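Local structure of 6-phosphogluconolactonase (Trypanosoma cruzi, 6VYE) at residues Glu34-Ser39 with Glu74-Phe79; Ala91-Tyr96 with Pro202-Val207; Ile16-Pro21 with Ser25-Lys30. The protein probably hydrolyses 6-phosphogluconolactone to 6-phosphogluconate, the lactonase step of the pentose phosphate pathway. One frame throughout, in Å; residues are numbered along the deposited sequence.

Interaction 1: Glu34-Ser39 with Glu74-Phe79; sequences EIIHAS and ERALRF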
ATOM      1  N   GLU A  34      14.981   4.067  -7.924  1.00 17.71           N
ATOM      2  CA  GLU A  34      15.678   5.281  -7.433  1.00 19.20           C
ATOM      3  C   GLU A  34      15.802   5.233  -5.909  1.00 18.06           C
ATOM      4  O   GLU A  34      16.885   5.598  -5.401  1.00 15.36           O
ATOM      5  CB  GLU A  34      14.900   6.557  -7.778  1.00 23.36           C
ATOM      6  CG  GLU A  34      15.263   7.151  -9.117  1.00 28.45           C
ATOM      7  CD  GLU A  34      14.298   8.205  -9.642  1.00 34.72           C
ATOM      8  OE1 GLU A  34      13.344   8.610  -8.893  1.00 36.79           O
ATOM      9  OE2 GLU A  34      14.476   8.589 -10.811  1.00 42.98           O
ATOM     10  N   ILE A  35      14.723   4.848  -5.199  1.00 15.54           N
ATOM     11  CA  ILE A  35      14.734   4.805  -3.714  1.00 14.72           C
ATOM     12  C   ILE A  35      15.735   3.710  -3.304  1.00 13.97           C
ATOM     13  O   ILE A  35      16.475   3.914  -2.361  1.00 12.64           O
ATOM     14  CB  ILE A  35      13.308   4.560  -3.154  1.00 13.85           C
ATOM     15  CG1 ILE A  35      12.390   5.756  -3.430  1.00 13.80           C
ATOM     16  CG2 ILE A  35      13.364   4.203  -1.678  1.00 13.31           C
ATOM     17  CD1 ILE A  35      10.940   5.451  -3.192  1.00 15.05           C
ATOM     18  N   ILE A  36      15.760   2.578  -4.002  1.00 14.26           N
ATOM     19  CA  ILE A  36      16.693   1.458  -3.672  1.00 14.49           C
ATOM     20  C   ILE A  36      18.125   1.984  -3.796  1.00 15.39           C
ATOM     21  O   ILE A  36      18.904   1.857  -2.841  1.00 15.69           O
ATOM     22  CB  ILE A  36      16.451   0.231  -4.563  1.00 14.38           C
ATOM     23  CG1 ILE A  36      15.103  -0.423  -4.253  1.00 13.80           C
ATOM     24  CG2 ILE A  36      17.619  -0.755  -4.421  1.00 15.05           C
ATOM     25  CD1 ILE A  36      14.667  -1.464  -5.242  1.00 13.02           C
ATOM     26  N   HIS A  37      18.463   2.604  -4.921  1.00 17.67           N
ATOM     27  CA  HIS A  37      19.857   3.040  -5.214  1.00 18.82           C
ATOM     28  C   HIS A  37      20.301   4.231  -4.359  1.00 18.01           C
ATOM     29  O   HIS A  37      21.536   4.453  -4.269  1.00 17.80           O
ATOM     30  CB  HIS A  37      20.017   3.324  -6.693  1.00 19.78           C
ATOM     31  CG  HIS A  37      19.925   2.076  -7.496  1.00 24.08           C
ATOM     32  ND1 HIS A  37      20.454   0.889  -7.022  1.00 26.23           N
ATOM     33  CD2 HIS A  37      19.408   1.824  -8.719  1.00 26.04           C
ATOM     34  CE1 HIS A  37      20.251  -0.063  -7.924  1.00 28.50           C
ATOM     35  NE2 HIS A  37      19.573   0.480  -8.956  1.00 26.95           N
ATOM     36  N   ALA A  38      19.371   4.982  -3.774  1.00 17.40           N
ATOM     37  CA  ALA A  38      19.664   6.157  -2.920  1.00 17.12           C
ATOM     38  C   ALA A  38      20.111   5.665  -1.551  1.00 17.76           C
ATOM     39  O   ALA A  38      20.685   6.452  -0.823  1.00 17.47           O
ATOM     40  CB  ALA A  38      18.447   7.058  -2.798  1.00 17.70           C
ATOM     41  N   SER A  39      19.825   4.396  -1.237  1.00 19.21           N
ATOM     42  CA  SER A  39      20.087   3.747   0.056  1.00 20.24           C
ATOM     43  C   SER A  39      21.380   2.936  -0.052  1.00 19.43           C
ATOM     44  O   SER A  39      21.493   2.114  -0.998  1.00 18.51           O
ATOM     45  CB  SER A  39      18.929   2.879   0.414  1.00 23.91           C
ATOM     46  OG  SER A  39      18.801   2.752   1.822  1.00 25.96           O
ATOM     47  N   GLU A  74      20.777  -9.382  -5.561  1.00 17.07           N
ATOM     48  CA  GLU A  74      21.301  -8.269  -4.726  1.00 18.54           C
ATOM     49  C   GLU A  74      20.383  -8.065  -3.506  1.00 16.38           C
ATOM     50  O   GLU A  74      20.765  -7.257  -2.628  1.00 15.79           O
ATOM     51  CB  GLU A  74      21.523  -6.984  -5.526  1.00 20.52           C
ATOM     52  CG  GLU A  74      22.635  -7.057  -6.558  1.00 24.38           C
ATOM     53  CD  GLU A  74      23.026  -5.679  -7.088  1.00 29.93           C
ATOM     54  OE1 GLU A  74      23.319  -4.767  -6.254  1.00 30.91           O
ATOM     55  OE2 GLU A  74      22.982  -5.475  -8.333  1.00 42.06           O
ATOM     56  N   ARG A  75      19.264  -8.799  -3.420  1.00 15.33           N
ATOM     57  CA  ARG A  75      18.377  -8.818  -2.226  1.00 15.36           C
ATOM     58  C   ARG A  75      18.010  -7.379  -1.823  1.00 15.72           C
ATOM     59  O   ARG A  75      18.165  -7.040  -0.626  1.00 17.51           O
ATOM     60  CB  ARG A  75      19.107  -9.556  -1.094  1.00 15.28           C
ATOM     61  CG  ARG A  75      19.496 -10.988  -1.446  1.00 16.07           C
ATOM     62  CD  ARG A  75      20.369 -11.705  -0.436  1.00 15.81           C
ATOM     63  NE  ARG A  75      19.899 -11.478   0.928  1.00 17.69           N
ATOM     64  CZ  ARG A  75      18.920 -12.141   1.525  1.00 18.29           C
ATOM     65  NH1 ARG A  75      18.297 -13.124   0.914  1.00 19.51           N
ATOM     66  NH2 ARG A  75      18.587 -11.851   2.768  1.00 20.44           N
ATOM     67  N   ALA A  76      17.586  -6.533  -2.761  1.00 14.55           N
ATOM     68  CA  ALA A  76      17.333  -5.099  -2.510  1.00 15.16           C
ATOM     69  C   ALA A  76      16.050  -4.846  -1.702  1.00 15.25           C
ATOM     70  O   ALA A  76      16.023  -3.807  -0.995  1.00 16.72           O
ATOM     71  CB  ALA A  76      17.305  -4.356  -3.803  1.00 15.41           C
ATOM     72  N   LEU A  77      15.076  -5.758  -1.717  1.00 14.93           N
ATOM     73  CA  LEU A  77      13.716  -5.517  -1.161  1.00 14.22           C
ATOM     74  C   LEU A  77      13.241  -6.720  -0.344  1.00 14.38           C
ATOM     75  O   LEU A  77      13.438  -7.890  -0.754  1.00 13.36           O
ATOM     76  CB  LEU A  77      12.700  -5.218  -2.282  1.00 14.79           C
ATOM     77  CG  LEU A  77      12.785  -3.828  -2.930  1.00 16.15           C
ATOM     78  CD1 LEU A  77      11.745  -3.650  -4.028  1.00 17.02           C
ATOM     79  CD2 LEU A  77      12.666  -2.697  -1.933  1.00 16.27           C
ATOM     80  N   ARG A  78      12.536  -6.403   0.733  1.00 13.21           N
ATOM     81  CA  ARG A  78      11.757  -7.358   1.544  1.00 14.02           C
ATOM     82  C   ARG A  78      10.293  -6.959   1.360  1.00 13.20           C
ATOM     83  O   ARG A  78       9.911  -5.808   1.659  1.00 11.85           O
ATOM     84  CB  ARG A  78      12.252  -7.346   2.990  1.00 14.15           C
ATOM     85  CG  ARG A  78      11.797  -8.550   3.784  1.00 16.26           C
ATOM     86  CD  ARG A  78      12.067  -8.330   5.279  1.00 17.57           C
ATOM     87  NE  ARG A  78      13.506  -8.303   5.576  1.00 19.80           N
ATOM     88  CZ  ARG A  78      14.298  -9.377   5.647  1.00 21.29           C
ATOM     89  NH1 ARG A  78      13.842 -10.599   5.420  1.00 21.64           N
ATOM     90  NH2 ARG A  78      15.575  -9.231   5.906  1.00 22.14           N
ATOM     91  N   PHE A  79       9.552  -7.877   0.757  1.00 12.76           N
ATOM     92  CA  PHE A  79       8.187  -7.665   0.250  1.00 12.79           C
ATOM     93  C   PHE A  79       7.191  -8.043   1.348  1.00 12.54           C
ATOM     94  O   PHE A  79       7.106  -9.232   1.725  1.00 13.62           O
ATOM     95  CB  PHE A  79       7.985  -8.472  -1.037  1.00 12.48           C
ATOM     96  CG  PHE A  79       8.842  -8.029  -2.203  1.00 13.10           C
ATOM     97  CD1 PHE A  79       8.421  -6.997  -3.020  1.00 12.81           C
ATOM     98  CD2 PHE A  79      10.032  -8.684  -2.502  1.00 13.29           C
ATOM     99  CE1 PHE A  79       9.199  -6.573  -4.087  1.00 13.02           C
ATOM    100  CE2 PHE A  79      10.815  -8.269  -3.574  1.00 13.99           C
ATOM    101  CZ  PHE A  79      10.357  -7.257  -4.398  1.00 13.70           C
TER

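Interaction 2: Ala91-Tyr96 with Pro202-Val207; sequences AAESNY and PKVWRV. With PO4 (phosphate ion), chain D.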
ATOM      1  N   ALA A  91      -6.069 -18.248  -4.260  1.00 31.44           N
ATOM      2  CA  ALA A  91      -7.352 -17.777  -4.848  1.00 31.27           C
ATOM      3  C   ALA A  91      -7.090 -16.606  -5.792  1.00 32.46           C
ATOM      4  O   ALA A  91      -6.072 -15.925  -5.630  1.00 33.26           O
ATOM      5  CB  ALA A  91      -8.326 -17.354  -3.770  1.00 32.17           C
ATOM      6  N   ALA A  92      -8.022 -16.348  -6.708  1.00 32.44           N
ATOM      7  CA  ALA A  92      -7.935 -15.243  -7.684  1.00 31.19           C
ATOM      8  C   ALA A  92      -7.972 -13.907  -6.936  1.00 28.47           C
ATOM      9  O   ALA A  92      -7.409 -12.958  -7.453  1.00 26.20           O
ATOM     10  CB  ALA A  92      -9.032 -15.353  -8.712  1.00 31.87           C
ATOM     11  N   GLU A  93      -8.543 -13.865  -5.730  1.00 30.39           N
ATOM     12  CA  GLU A  93      -8.695 -12.619  -4.923  1.00 30.98           C
ATOM     13  C   GLU A  93      -7.518 -12.416  -3.950  1.00 26.35           C
ATOM     14  O   GLU A  93      -7.582 -11.435  -3.177  1.00 23.97           O
ATOM     15  CB  GLU A  93     -10.029 -12.638  -4.175  1.00 35.54           C
ATOM     16  CG  GLU A  93     -11.195 -12.142  -5.025  1.00 41.30           C
ATOM     17  CD  GLU A  93     -12.562 -12.722  -4.667  1.00 45.74           C
ATOM     18  OE1 GLU A  93     -12.754 -13.096  -3.486  1.00 46.95           O
ATOM     19  OE2 GLU A  93     -13.450 -12.789  -5.577  1.00 53.02           O
ATOM     20  N   SER A  94      -6.492 -13.283  -3.968  1.00 23.28           N
ATOM     21  CA  SER A  94      -5.285 -13.170  -3.103  1.00 22.26           C
ATOM     22  C   SER A  94      -4.297 -12.156  -3.701  1.00 20.75           C
ATOM     23  O   SER A  94      -3.873 -12.360  -4.847  1.00 20.54           O
ATOM     24  CB  SER A  94      -4.639 -14.508  -2.893  1.00 23.98           C
ATOM     25  OG  SER A  94      -3.355 -14.380  -2.274  1.00 22.38           O
ATOM     26  N   ASN A  95      -3.913 -11.112  -2.959  1.00 17.49           N
ATOM     27  CA  ASN A  95      -2.831 -10.172  -3.379  1.00 17.86           C
ATOM     28  C   ASN A  95      -1.498 -10.937  -3.464  1.00 17.23           C
ATOM     29  O   ASN A  95      -0.700 -10.708  -4.404  1.00 17.36           O
ATOM     30  CB  ASN A  95      -2.732  -8.978  -2.425  1.00 18.26           C
ATOM     31  CG  ASN A  95      -3.933  -8.048  -2.513  1.00 18.05           C
ATOM     32  OD1 ASN A  95      -4.604  -7.999  -3.525  1.00 20.17           O
ATOM     33  ND2 ASN A  95      -4.209  -7.289  -1.471  1.00 18.25           N
ATOM     34  N   TYR A  96      -1.262 -11.858  -2.542  1.00 18.66           N
ATOM     35  CA  TYR A  96      -0.030 -12.691  -2.538  1.00 21.45           C
ATOM     36  C   TYR A  96       0.026 -13.545  -3.825  1.00 21.04           C
ATOM     37  O   TYR A  96       1.082 -13.540  -4.516  1.00 16.85           O
ATOM     38  CB  TYR A  96       0.079 -13.521  -1.268  1.00 22.66           C
ATOM     39  CG  TYR A  96       1.232 -14.477  -1.344  1.00 26.32           C
ATOM     40  CD1 TYR A  96       2.508 -13.993  -1.573  1.00 27.34           C
ATOM     41  CD2 TYR A  96       1.052 -15.850  -1.287  1.00 28.44           C
ATOM     42  CE1 TYR A  96       3.584 -14.845  -1.707  1.00 28.93           C
ATOM     43  CE2 TYR A  96       2.126 -16.721  -1.414  1.00 30.86           C
ATOM     44  CZ  TYR A  96       3.396 -16.207  -1.613  1.00 31.58           C
ATOM     45  OH  TYR A  96       4.486 -17.008  -1.750  1.00 37.65           O
ATOM     46  N   PRO A 202     -13.970  -7.579  -3.740  1.00 28.99           N
ATOM     47  CA  PRO A 202     -14.785  -8.653  -3.153  1.00 28.73           C
ATOM     48  C   PRO A 202     -15.162  -8.494  -1.673  1.00 30.00           C
ATOM     49  O   PRO A 202     -14.387  -7.970  -0.884  1.00 28.62           O
ATOM     50  CB  PRO A 202     -13.870  -9.879  -3.299  1.00 29.06           C
ATOM     51  CG  PRO A 202     -12.467  -9.279  -3.201  1.00 28.98           C
ATOM     52  CD  PRO A 202     -12.570  -7.977  -3.971  1.00 28.56           C
ATOM     53  N   LYS A 203     -16.310  -9.066  -1.322  1.00 29.00           N
ATOM     54  CA  LYS A 203     -16.941  -9.005   0.015  1.00 28.27           C
ATOM     55  C   LYS A 203     -16.275 -10.016   0.935  1.00 27.81           C
ATOM     56  O   LYS A 203     -16.929 -11.001   1.329  1.00 27.45           O
ATOM     57  CB  LYS A 203     -18.438  -9.296  -0.107  1.00 28.15           C
ATOM     58  CG  LYS A 203     -19.168  -8.336  -1.022  1.00 26.76           C
ATOM     59  CD  LYS A 203     -19.023  -6.906  -0.611  1.00 27.25           C
ATOM     60  CE  LYS A 203     -19.993  -6.003  -1.345  1.00 29.21           C
ATOM     61  NZ  LYS A 203     -19.861  -4.595  -0.897  1.00 30.12           N
ATOM     62  N   VAL A 204     -15.012  -9.761   1.260  1.00 26.66           N
ATOM     63  CA  VAL A 204     -14.198 -10.579   2.192  1.00 23.54           C
ATOM     64  C   VAL A 204     -13.520  -9.633   3.183  1.00 22.95           C
ATOM     65  O   VAL A 204     -13.246  -8.452   2.831  1.00 27.10           O
ATOM     66  CB  VAL A 204     -13.180 -11.450   1.430  1.00 24.81           C
ATOM     67  CG1 VAL A 204     -13.878 -12.506   0.576  1.00 26.13           C
ATOM     68  CG2 VAL A 204     -12.239 -10.611   0.571  1.00 24.59           C
ATOM     69  N   TRP A 205     -13.288 -10.137   4.387  1.00 20.71           N
ATOM     70  CA  TRP A 205     -12.498  -9.463   5.427  1.00 20.64           C
ATOM     71  C   TRP A 205     -11.082  -9.227   4.889  1.00 21.17           C
ATOM     72  O   TRP A 205     -10.591 -10.069   4.068  1.00 20.10           O
ATOM     73  CB  TRP A 205     -12.519 -10.309   6.695  1.00 23.80           C
ATOM     74  CG  TRP A 205     -13.725 -10.029   7.538  1.00 24.59           C
ATOM     75  CD1 TRP A 205     -14.844 -10.797   7.679  1.00 26.19           C
ATOM     76  CD2 TRP A 205     -13.925  -8.868   8.356  1.00 24.57           C
ATOM     77  NE1 TRP A 205     -15.729 -10.184   8.526  1.00 26.21           N
ATOM     78  CE2 TRP A 205     -15.193  -9.005   8.963  1.00 26.52           C
ATOM     79  CE3 TRP A 205     -13.166  -7.728   8.627  1.00 24.02           C
ATOM     80  CZ2 TRP A 205     -15.720  -8.038   9.819  1.00 25.72           C
ATOM     81  CZ3 TRP A 205     -13.686  -6.772   9.473  1.00 25.05           C
ATOM     82  CH2 TRP A 205     -14.944  -6.924  10.059  1.00 25.09           C
ATOM     83  N   ARG A 206     -10.449  -8.131   5.296  1.00 18.57           N
ATOM     84  CA  ARG A 206      -9.053  -7.852   4.896  1.00 20.00           C
ATOM     85  C   ARG A 206      -8.253  -7.495   6.134  1.00 21.92           C
ATOM     86  O   ARG A 206      -8.851  -6.989   7.128  1.00 19.68           O
ATOM     87  CB  ARG A 206      -8.969  -6.721   3.884  1.00 19.95           C
ATOM     88  CG  ARG A 206      -9.635  -7.062   2.558  1.00 19.53           C
ATOM     89  CD  ARG A 206     -10.935  -6.346   2.451  1.00 19.69           C
ATOM     90  NE  ARG A 206     -11.537  -6.509   1.150  1.00 20.61           N
ATOM     91  CZ  ARG A 206     -11.357  -5.718   0.114  1.00 21.02           C
ATOM     92  NH1 ARG A 206     -10.488  -4.728   0.169  1.00 22.95           N
ATOM     93  NH2 ARG A 206     -12.005  -5.964  -1.018  1.00 23.82           N
ATOM     94  N   VAL A 207      -6.979  -7.870   6.093  1.00 19.87           N
ATOM     95  CA  VAL A 207      -5.957  -7.373   7.043  1.00 20.25           C
ATOM     96  C   VAL A 207      -5.317  -6.204   6.303  1.00 17.62           C
ATOM     97  O   VAL A 207      -5.176  -6.332   5.090  1.00 15.48           O
ATOM     98  CB  VAL A 207      -4.955  -8.489   7.396  1.00 21.72           C
ATOM     99  CG1 VAL A 207      -3.826  -7.973   8.266  1.00 21.96           C
ATOM    100  CG2 VAL A 207      -5.672  -9.653   8.067  1.00 21.24           C
TER
HETATM  101  P   PO4 D 302     -10.233  -3.246  -3.047  1.00 33.15           P
HETATM  102  O1  PO4 D 302      -9.485  -2.809  -1.755  1.00 36.11           O
HETATM  103  O2  PO4 D 302      -9.307  -3.146  -4.217  1.00 35.10           O
HETATM  104  O3  PO4 D 302     -11.403  -2.338  -3.340  1.00 36.63           O
HETATM  105  O4  PO4 D 302     -10.748  -4.666  -2.844  1.00 35.92           O

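Interaction 3: Ile16-Pro21 with Ser25-Lys30; sequences IVCGSP and SGVACK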
ATOM      1  N   ILE A  16       3.458  13.335 -10.364  1.00 19.58           N
ATOM      2  CA  ILE A  16       3.866  12.955 -11.742  1.00 19.46           C
ATOM      3  C   ILE A  16       2.607  12.548 -12.524  1.00 19.38           C
ATOM      4  O   ILE A  16       1.898  11.591 -12.138  1.00 17.78           O
ATOM      5  CB  ILE A  16       4.936  11.850 -11.731  1.00 20.21           C
ATOM      6  CG1 ILE A  16       6.098  12.190 -10.797  1.00 22.40           C
ATOM      7  CG2 ILE A  16       5.416  11.584 -13.155  1.00 21.26           C
ATOM      8  CD1 ILE A  16       7.026  11.011 -10.532  1.00 22.33           C
ATOM      9  N   VAL A  17       2.311  13.289 -13.577  1.00 21.09           N
ATOM     10  CA  VAL A  17       1.158  13.048 -14.482  1.00 22.68           C
ATOM     11  C   VAL A  17       1.696  12.355 -15.734  1.00 22.82           C
ATOM     12  O   VAL A  17       2.508  12.952 -16.402  1.00 23.17           O
ATOM     13  CB  VAL A  17       0.460  14.383 -14.805  1.00 22.51           C
ATOM     14  CG1 VAL A  17      -0.728  14.190 -15.717  1.00 23.09           C
ATOM     15  CG2 VAL A  17       0.057  15.104 -13.536  1.00 21.77           C
ATOM     16  N   CYS A  18       1.244  11.147 -16.030  1.00 25.71           N
ATOM     17  CA  CYS A  18       1.630  10.371 -17.240  1.00 30.98           C
ATOM     18  C   CYS A  18       0.556  10.513 -18.329  1.00 37.43           C
ATOM     19  O   CYS A  18      -0.668  10.452 -17.990  1.00 38.67           O
ATOM     20  CB  CYS A  18       1.836   8.903 -16.883  1.00 29.15           C
ATOM     21  SG  CYS A  18       2.742   8.706 -15.327  1.00 29.05           S
ATOM     22  N   GLY A  19       0.988  10.634 -19.593  1.00 45.39           N
ATOM     23  CA  GLY A  19       0.106  10.841 -20.766  1.00 50.13           C
ATOM     24  C   GLY A  19      -0.856   9.679 -20.974  1.00 58.76           C
ATOM     25  O   GLY A  19      -2.083   9.918 -21.197  1.00 59.15           O
ATOM     26  N   SER A  20      -0.322   8.456 -20.925  1.00 57.89           N
ATOM     27  CA  SER A  20      -1.089   7.200 -21.095  1.00 56.42           C
ATOM     28  C   SER A  20      -1.080   6.447 -19.776  1.00 55.44           C
ATOM     29  O   SER A  20      -0.010   6.115 -19.273  1.00 59.89           O
ATOM     30  CB  SER A  20      -0.519   6.361 -22.206  1.00 56.40           C
ATOM     31  OG  SER A  20       0.869   6.605 -22.346  1.00 49.58           O
ATOM     32  N   PRO A  21      -2.264   6.170 -19.189  1.00 54.27           N
ATOM     33  CA  PRO A  21      -2.379   5.299 -18.017  1.00 53.33           C
ATOM     34  C   PRO A  21      -1.472   4.055 -18.001  1.00 55.40           C
ATOM     35  O   PRO A  21      -1.219   3.550 -16.921  1.00 58.88           O
ATOM     36  CB  PRO A  21      -3.850   4.865 -18.059  1.00 50.76           C
ATOM     37  CG  PRO A  21      -4.550   6.076 -18.649  1.00 51.43           C
ATOM     38  CD  PRO A  21      -3.568   6.703 -19.618  1.00 50.55           C
ATOM     39  N   SER A  25       3.002   2.314 -14.476  1.00 24.51           N
ATOM     40  CA  SER A  25       3.850   1.221 -13.919  1.00 26.33           C
ATOM     41  C   SER A  25       5.321   1.559 -14.147  1.00 23.47           C
ATOM     42  O   SER A  25       6.111   1.325 -13.224  1.00 22.52           O
ATOM     43  CB  SER A  25       3.508  -0.175 -14.409  1.00 27.27           C
ATOM     44  OG  SER A  25       3.194  -0.200 -15.790  1.00 31.82           O
ATOM     45  N   GLY A  26       5.652   2.109 -15.320  1.00 23.06           N
ATOM     46  CA  GLY A  26       7.015   2.521 -15.708  1.00 21.76           C
ATOM     47  C   GLY A  26       7.555   3.581 -14.770  1.00 21.66           C
ATOM     48  O   GLY A  26       8.714   3.452 -14.330  1.00 21.48           O
ATOM     49  N   VAL A  27       6.772   4.613 -14.474  1.00 18.70           N
ATOM     50  CA  VAL A  27       7.168   5.693 -13.519  1.00 18.68           C
ATOM     51  C   VAL A  27       7.283   5.136 -12.090  1.00 15.49           C
ATOM     52  O   VAL A  27       8.182   5.559 -11.380  1.00 14.79           O
ATOM     53  CB  VAL A  27       6.195   6.886 -13.587  1.00 18.63           C
ATOM     54  CG1 VAL A  27       6.543   7.937 -12.549  1.00 18.46           C
ATOM     55  CG2 VAL A  27       6.180   7.503 -14.987  1.00 19.34           C
ATOM     56  N   ALA A  28       6.417   4.220 -11.682  1.00 14.96           N
ATOM     57  CA  ALA A  28       6.400   3.662 -10.317  1.00 16.01           C
ATOM     58  C   ALA A  28       7.655   2.816 -10.117  1.00 18.03           C
ATOM     59  O   ALA A  28       8.346   2.964  -9.099  1.00 18.10           O
ATOM     60  CB  ALA A  28       5.154   2.848 -10.094  1.00 14.89           C
ATOM     61  N   CYS A  29       7.954   1.983 -11.100  1.00 18.75           N
ATOM     62  CA  CYS A  29       9.175   1.162 -11.163  1.00 20.30           C
ATOM     63  C   CYS A  29      10.426   2.043 -11.052  1.00 19.44           C
ATOM     64  O   CYS A  29      11.318   1.719 -10.217  1.00 19.33           O
ATOM     65  CB  CYS A  29       9.174   0.372 -12.462  1.00 21.64           C
ATOM     66  SG  CYS A  29      10.567  -0.775 -12.544  1.00 25.35           S
ATOM     67  N   LYS A  30      10.476   3.159 -11.775  1.00 20.02           N
ATOM     68  CA  LYS A  30      11.649   4.078 -11.781  1.00 21.21           C
ATOM     69  C   LYS A  30      11.820   4.652 -10.366  1.00 20.67           C
ATOM     70  O   LYS A  30      12.957   4.663  -9.833  1.00 17.70           O
ATOM     71  CB  LYS A  30      11.467   5.210 -12.800  1.00 24.19           C
ATOM     72  CG  LYS A  30      12.635   6.183 -12.918  1.00 28.34           C
ATOM     73  CD  LYS A  30      12.519   7.163 -14.070  1.00 32.19           C
ATOM     74  CE  LYS A  30      13.749   8.035 -14.247  1.00 39.02           C
ATOM     75  NZ  LYS A  30      13.572   9.073 -15.298  1.00 42.74           N
TER
HETATM   76  O   HOH W   1       0.882   1.005 -16.344  1.00 33.21           O

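Interaction 1: Glu34-Ser39 with Glu74-Phe79
I36, near the end of helix 24-38, makes every close contact from its segment, and A76 and L77 receive it where the chain enters strand 77-85. The CA atoms of I36 and A76 are 6.7 Å apart, near enough for short apolar side chains to meet. The two branches of I36 divide the work. CG2, anti to the backbone N, reaches CB of A76 at 3.7 Å. CG1 runs beside that N (chi1 -68°) and carries the methyl CD1 to the branch point of L77, 3.8 Å from both its CG and its CD1. The I36 and L77 side chains cross at roughly a right angle, so the methyl end of one meets the fork of the other. All three residues are buried. At the end of the segment S39 N is hydrogen-bonded to I36 O. L70 of helix 68-73 also touches I36 and A76, while L46 of strand 46-50 lies against L77; the contact thus joins helix 24-38, helix 68-73 and the adjoining parallel strands 46-50 and 77-85 of this Rossmann-like α/β fold.

Interaction 2: Ala91-Tyr96 with Pro202-Val207
E93 and P202 bring the two backbones closest, with CA atoms 7.5 Å apart: a type I beta turn from A91 to S94 faces the loop that leads, after a cis peptide bond before P202, into strand 206-209. Turn and loop flank a phosphate pocket beside the sheet of this Rossmann-like fold. Beyond CG the E93 chain is extended, and it slides past the proline ring in the opposite direction. P202 CB stands over the carboxylate face of E93, its 3.4 Å distance from E93 CD almost entirely height above the plane. Lower down, E93 CG packs on P202 CG at 3.6 Å.

The polar work falls to R206. Its chain bends at chi2 (105°), turning the guanidinium back along its own segment, where NH2 donates to P202 O at 3.1 Å in a fairly straight bond (161°) and NE makes a weak one to V204 O. These carbonyls lie on the NE/NH2 side and help fix the rotation of the group, chiefly through the NH2 bond; the NH1/NH2 side meets the phosphate. R85 and H173 also bind this ion, and R85 additionally holds E93 O, tying the turn to the pocket. The phosphate probably comes from the crystallisation liquor, but its site is consistent with one for the phosphate of the substrate. R206 grips two of its oxygens: NH1 donates to O1 at 2.9 Å, and NH2 to O4 at 2.6 Å.

Interaction 3: Ile16-Pro21 with Ser25-Lys30
V27 faces I16 and C18 across the first beta-alpha unit of the Rossmann-like fold, in which strand 14-18 turns through a short loop into helix 24-38. The closest CA pair, C18 and V27, is 8.1 Å apart, a spacing at which the direct contacts are made by side chains. The tight part is a fork. With V27 CG1 anti to its backbone N (chi1 176°), the two methyls diverge toward different strand residues: CG1 packs on I16 CD1 at 3.7 Å and, slightly farther off, on I16 CG2 at 3.9 Å, while CG2 meets C18 SG at 3.7 Å. I16 and C18, two apart on the strand, both point their CB toward the helix, whereas V17 between them points away. I260 of the neighbouring strand 256-262 touches both C18 and V27, extending this apolar patch across the sheet.

The loop end is looser. G19, S20 and P21 are exposed, and the side chains of S20 and P21 stay well clear of the helix segment. There water 1 spans the opening between the loop and the start of the helix: it gives a weak hydrogen bond to P21 O at 3.4 Å and a shorter one joins it to S25 OG, 2.7 Å away.

From the N terminus, interaction 3 closes first, over the short turn between strand 14-18 and helix 24-38. The same helix then carries interaction 1 near its far end, closing a loop that runs through strand 46-50 and helices 54-66 and 68-73 to strand 77-85. Interaction 2 opens only afterwards and closes the longest loop, with 105 residues between Y96 and P202. The three stand in series; none nests in or crosses another. Interactions 3 and 1 anchor one helix to an outermost strand and to a strand farther across the sheet, their centres 19 Å apart, whereas interaction 2 ties loops beside neighbouring strands 77-85 and 206-209.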